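Local coordinates for protein aryl esterase (Mycobacterium smegmatis, PDB 2Q0Q) that hydrolyses aryl esters and also transfers acyl groups to alcohols in water, as an oligomeric SGNH hydrolase of the GDSL-like lipase/acylhydrolase family, at residues L119-G124 against P130-L135; R4-G9 against P75-T80. All blocks are in the same frame, centred on the assembly; numbering follows the deposited sequence.

Interaction 1 (L119-G124 against P130-L135); sequences LTSAGG and PAPKVL
Where helix 104-119 gives out, the backbone of 119-124 folds back past the run into strand 133-138, bringing the CA atoms of A122 and A131 to 4.1 Å. T120 is the first residue to leave helical geometry, and a type II turn from S121 to G124, closed by G124 N bonding to S121 O at 3.2 Å, then reverses the chain. Across the gap two methyls do much of the work. CB of A122 lies 3.6 Å from the backbone N of A131, while CB of A131 points at the turn and sits 4.2 Å from CB of A122. The S121 hydroxyl comes up against the CD corner of the P132 ring: its OG is 3.4 Å from CD of P132 and 3.8 Å from CB of A131. A chi1 of 68°, with OG held between the backbone N and the carbonyl carbon, allows this and also lets OG bond back to O of V118 in the last helical turn. Nearer the strand, CD2 of L119 meets CG1 of V134 at 4.4 Å, and V177 touches both side chains. The one hydroxyl placed against P132 and A131 thus has its polar partner, O of V118, in the helix just before it, and the two segments meet through van der Waals contact alone, as a helix-to-strand connection folding onto itself in an alpha/beta protein.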
loop_
_atom_site.group_PDB
_atom_site.type_symbol
_atom_site.label_atom_id
_atom_site.label_comp_id
_atom_site.label_asym_id
_atom_site.label_seq_id
_atom_site.Cartn_x
_atom_site.Cartn_y
_atom_site.Cartn_z
ATOM N N LEU G 119 4.535 -8.267 -26.851
ATOM C CA LEU G 119 4.855 -9.651 -27.215
ATOM C C LEU G 119 3.946 -10.672 -26.537
ATOM O O LEU G 119 3.703 -11.749 -27.089
ATOM C CB LEU G 119 6.309 -9.965 -26.886
ATOM C CG LEU G 119 7.317 -9.140 -27.685
ATOM C CD1 LEU G 119 8.730 -9.448 -27.169
ATOM C CD2 LEU G 119 7.225 -9.364 -29.218
ATOM N N THR G 120 3.417 -10.319 -25.366
ATOM C CA THR G 120 2.586 -11.215 -24.565
ATOM C C THR G 120 1.088 -10.912 -24.687
ATOM O O THR G 120 0.300 -11.429 -23.889
ATOM C CB THR G 120 2.953 -11.144 -23.054
ATOM O OG1 THR G 120 2.722 -9.821 -22.542
ATOM C CG2 THR G 120 4.412 -11.544 -22.838
ATOM N N SER G 121 0.700 -10.128 -25.694
ATOM C CA SER G 121 -0.657 -9.586 -25.771
ATOM C C SER G 121 -1.650 -10.462 -26.555
ATOM O O SER G 121 -2.822 -10.061 -26.738
ATOM C CB SER G 121 -0.616 -8.191 -26.407
ATOM O OG SER G 121 -0.248 -8.249 -27.773
ATOM N N ALA G 122 -1.193 -11.621 -27.041
ATOM C CA ALA G 122 -2.037 -12.473 -27.874
ATOM C C ALA G 122 -3.361 -12.774 -27.190
ATOM O O ALA G 122 -3.391 -13.072 -25.997
ATOM C CB ALA G 122 -1.341 -13.759 -28.208
ATOM N N GLY G 123 -4.440 -12.711 -27.979
ATOM C CA GLY G 123 -5.781 -13.049 -27.530
ATOM C C GLY G 123 -6.534 -11.945 -26.818
ATOM O O GLY G 123 -7.724 -12.042 -26.688
ATOM N N GLY G 124 -5.843 -10.913 -26.328
ATOM C CA GLY G 124 -6.475 -9.841 -25.563
ATOM C C GLY G 124 -7.445 -10.414 -24.564
ATOM O O GLY G 124 -7.113 -11.342 -23.824
ATOM N N PRO G 130 -3.814 -13.011 -32.830
ATOM C CA PRO G 130 -2.402 -13.145 -32.475
ATOM C C PRO G 130 -1.845 -11.834 -31.911
ATOM O O PRO G 130 -2.462 -10.789 -32.054
ATOM C CB PRO G 130 -1.732 -13.459 -33.831
ATOM C CG PRO G 130 -2.620 -12.813 -34.823
ATOM C CD PRO G 130 -4.010 -12.922 -34.292
ATOM N N ALA G 131 -0.684 -11.894 -31.275
ATOM C CA ALA G 131 -0.005 -10.661 -30.880
ATOM C C ALA G 131 0.463 -9.910 -32.130
ATOM O O ALA G 131 0.871 -10.536 -33.114
ATOM C CB ALA G 131 1.162 -10.961 -29.981
ATOM N N PRO G 132 0.402 -8.563 -32.101
ATOM C CA PRO G 132 1.055 -7.792 -33.142
ATOM C C PRO G 132 2.564 -7.880 -33.071
ATOM O O PRO G 132 3.094 -8.304 -32.058
ATOM C CB PRO G 132 0.622 -6.351 -32.835
ATOM C CG PRO G 132 0.250 -6.332 -31.420
ATOM C CD PRO G 132 -0.287 -7.690 -31.134
ATOM N N LYS G 133 3.235 -7.470 -34.147
ATOM C CA LYS G 133 4.665 -7.189 -34.091
ATOM C C LYS G 133 4.890 -5.854 -33.360
ATOM O O LYS G 133 3.959 -5.093 -33.129
ATOM C CB LYS G 133 5.234 -7.133 -35.507
ATOM C CG LYS G 133 5.304 -8.485 -36.206
ATOM C CD LYS G 133 6.002 -8.375 -37.562
ATOM C CE LYS G 133 5.738 -9.619 -38.434
ATOM N NZ LYS G 133 6.847 -9.842 -39.399
ATOM N N VAL G 134 6.142 -5.592 -32.973
ATOM C CA VAL G 134 6.511 -4.350 -32.313
ATOM C C VAL G 134 7.657 -3.698 -33.078
ATOM O O VAL G 134 8.484 -4.371 -33.677
ATOM C CB VAL G 134 6.903 -4.571 -30.822
ATOM C CG1 VAL G 134 8.235 -5.349 -30.717
ATOM C CG2 VAL G 134 6.994 -3.216 -30.068
ATOM N N LEU G 135 7.674 -2.372 -33.063
ATOM C CA LEU G 135 8.797 -1.604 -33.571
ATOM C C LEU G 135 9.200 -0.619 -32.479
ATOM O O LEU G 135 8.426 0.268 -32.119
ATOM C CB LEU G 135 8.425 -0.861 -34.868
ATOM C CG LEU G 135 9.450 0.137 -35.427
ATOM C CD1 LEU G 135 10.799 -0.557 -35.658
ATOM C CD2 LEU G 135 8.958 0.791 -36.716
#

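Interaction 2 (R4-G9 against P75-T80)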
loop_
_atom_site.group_PDB
_atom_site.type_symbol
_atom_site.label_atom_id
_atom_site.label_comp_id
_atom_site.label_asym_id
_atom_site.label_seq_id
_atom_site.Cartn_x
_atom_site.Cartn_y
_atom_site.Cartn_z
ATOM N N ARG G 4 -3.416 -3.242 -39.324
ATOM C CA ARG G 4 -3.672 -2.245 -38.283
ATOM C C ARG G 4 -2.400 -1.923 -37.512
ATOM O O ARG G 4 -1.760 -2.819 -36.946
ATOM C CB ARG G 4 -4.765 -2.724 -37.316
ATOM C CG ARG G 4 -6.079 -3.044 -38.010
ATOM C CD ARG G 4 -7.230 -3.301 -37.057
ATOM N NE ARG G 4 -8.046 -2.099 -36.903
ATOM C CZ ARG G 4 -8.397 -1.519 -35.756
ATOM N NH1 ARG G 4 -8.084 -2.025 -34.575
ATOM N NH2 ARG G 4 -9.122 -0.416 -35.800
ATOM N N ILE G 5 -2.053 -0.632 -37.511
ATOM C CA ILE G 5 -0.828 -0.116 -36.902
ATOM C C ILE G 5 -1.134 0.827 -35.735
ATOM O O ILE G 5 -1.667 1.915 -35.941
ATOM C CB ILE G 5 0.002 0.705 -37.934
ATOM C CG1 ILE G 5 0.050 0.003 -39.306
ATOM C CG2 ILE G 5 1.380 0.992 -37.368
ATOM C CD1 ILE G 5 0.716 -1.347 -39.288
ATOM N N LEU G 6 -0.794 0.413 -34.521
ATOM C CA LEU G 6 -0.970 1.251 -33.318
ATOM C C LEU G 6 0.301 2.069 -33.039
ATOM O O LEU G 6 1.365 1.494 -32.901
ATOM C CB LEU G 6 -1.255 0.378 -32.088
ATOM C CG LEU G 6 -1.251 1.057 -30.709
ATOM C CD1 LEU G 6 -2.385 2.049 -30.651
ATOM C CD2 LEU G 6 -1.392 0.020 -29.633
ATOM N N CYS G 7 0.150 3.385 -32.944
ATOM C CA CYS G 7 1.258 4.319 -32.671
ATOM C C CYS G 7 1.108 4.764 -31.224
ATOM O O CYS G 7 0.263 5.587 -30.892
ATOM C CB CYS G 7 1.235 5.519 -33.618
ATOM S SG CYS G 7 1.533 5.019 -35.336
ATOM N N PHE G 8 1.939 4.173 -30.367
ATOM C CA PHE G 8 1.935 4.444 -28.937
ATOM C C PHE G 8 3.081 5.386 -28.603
ATOM O O PHE G 8 4.242 5.066 -28.859
ATOM C CB PHE G 8 2.066 3.129 -28.148
ATOM C CG PHE G 8 1.707 3.254 -26.690
ATOM C CD1 PHE G 8 0.385 3.485 -26.312
ATOM C CD2 PHE G 8 2.665 3.132 -25.702
ATOM C CE1 PHE G 8 0.033 3.595 -24.987
ATOM C CE2 PHE G 8 2.315 3.235 -24.366
ATOM C CZ PHE G 8 0.996 3.480 -24.009
ATOM N N GLY G 9 2.740 6.558 -28.083
ATOM C CA GLY G 9 3.736 7.596 -27.837
ATOM C C GLY G 9 3.337 8.721 -26.901
ATOM O O GLY G 9 2.371 8.600 -26.118
ATOM N N PRO G 75 -1.284 -2.245 -21.873
ATOM C CA PRO G 75 -1.991 -3.540 -21.979
ATOM C C PRO G 75 -3.477 -3.389 -22.237
ATOM O O PRO G 75 -4.057 -4.140 -23.027
ATOM C CB PRO G 75 -1.734 -4.182 -20.617
ATOM C CG PRO G 75 -0.433 -3.525 -20.147
ATOM C CD PRO G 75 -0.585 -2.117 -20.583
ATOM N N SER G 76 -4.103 -2.428 -21.565
ATOM C CA SER G 76 -5.516 -2.113 -21.815
ATOM C C SER G 76 -5.742 -1.610 -23.235
ATOM O O SER G 76 -6.710 -1.978 -23.907
ATOM C CB SER G 76 -6.014 -1.069 -20.829
ATOM O OG SER G 76 -6.046 -1.587 -19.516
ATOM N N CYS G 77 -4.818 -0.786 -23.702
ATOM C CA CYS G 77 -4.886 -0.212 -25.044
ATOM C C CYS G 77 -4.764 -1.318 -26.117
ATOM O O CYS G 77 -5.549 -1.359 -27.063
ATOM C CB CYS G 77 -3.794 0.854 -25.183
ATOM S SG CYS G 77 -3.756 1.820 -26.685
ATOM N N LEU G 78 -3.818 -2.243 -25.937
ATOM C CA LEU G 78 -3.632 -3.350 -26.871
ATOM C C LEU G 78 -4.896 -4.193 -27.005
ATOM O O LEU G 78 -5.298 -4.567 -28.102
ATOM C CB LEU G 78 -2.448 -4.236 -26.432
ATOM C CG LEU G 78 -1.026 -3.666 -26.597
ATOM C CD1 LEU G 78 -0.012 -4.511 -25.817
ATOM C CD2 LEU G 78 -0.635 -3.555 -28.068
ATOM N N ALA G 79 -5.529 -4.465 -25.871
ATOM C CA ALA G 79 -6.706 -5.341 -25.873
ATOM C C ALA G 79 -7.946 -4.644 -26.475
ATOM O O ALA G 79 -8.845 -5.302 -26.990
ATOM C CB ALA G 79 -6.999 -5.828 -24.466
ATOM N N THR G 80 -7.984 -3.326 -26.328
ATOM C CA THR G 80 -9.000 -2.444 -26.911
ATOM C C THR G 80 -8.961 -2.487 -28.459
ATOM O O THR G 80 -10.000 -2.480 -29.121
ATOM C CB THR G 80 -8.756 -0.983 -26.429
ATOM O OG1 THR G 80 -9.022 -0.873 -25.030
ATOM C CG2 THR G 80 -9.569 0.044 -27.209
#
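L6 and F8 of the strand turn their side chains to the helix and meet C77 and L78 in a wholly apolar, buried contact. The segments run nearly antiparallel, at 161°, with their axes 10.7 Å apart, the usual disposition of a helix laid over a parallel sheet. L6 and C77 each have two partners across the contact: CD2 of L6 touches CD2 of L78 at 4.0 Å and SG of C77 at 4.2 Å, the two leucine side chains crossing at about a right angle. SG of C77 is anti to its backbone N (chi1 -174°), which extends it towards the strand. The CB of L78 points to one side of the strand, and chi1 of -72° sets CG anti to the carbonyl carbon, bringing the methyl end back to L6. The sulfur has a second neighbour in the ring of F8, approaching CD1 obliquely at a longer 4.5 Å. V87 of the neighbouring strand 86-90 packs on both L6 and L78, and E51 of strand 46-52 touches L6 and C77, so the helix segment spans three strands.

Within the two segments, the side-chain hydrogen bond lies inside the helix. T80 OG1 donates to S76 O over 2.8 Å, from above the carbonyl plane, while T80 N reaches the same oxygen at 3.0 Å from its opposite face; two donors therefore grip this carbonyl. Another copy of the protein also meets this helix: S76 OG bonds to R67 O of the second subunit, whose Y73 packs on S76 and C77. Aliphatic carbon, sulfur and an aromatic ring thus join helix 70-81 to the central sheet through dispersion and burial, while the polar groups of S76 and T80 serve the helix and the subunit interface, and R4 pairs with E47.

Interaction 2 closes at residue 80, before interaction 1 opens at 119, and their centres lie about 10 Å apart on the same side of the chain's centre. Both reach the one parallel sheet: 4-9 lies on strand 3-9 and 130-135 runs into strand 133-138, with strand 86-90 between them. They also touch directly, since CB of S121 packs on CD1 of L78 at 3.8 Å and CA of G124 on CB of A79 at 4.2 Å. The turn after helix 104-119 therefore abuts helix 70-81 beside the SGNH-hydrolase sheet, and that helix in turn meets the second subunit.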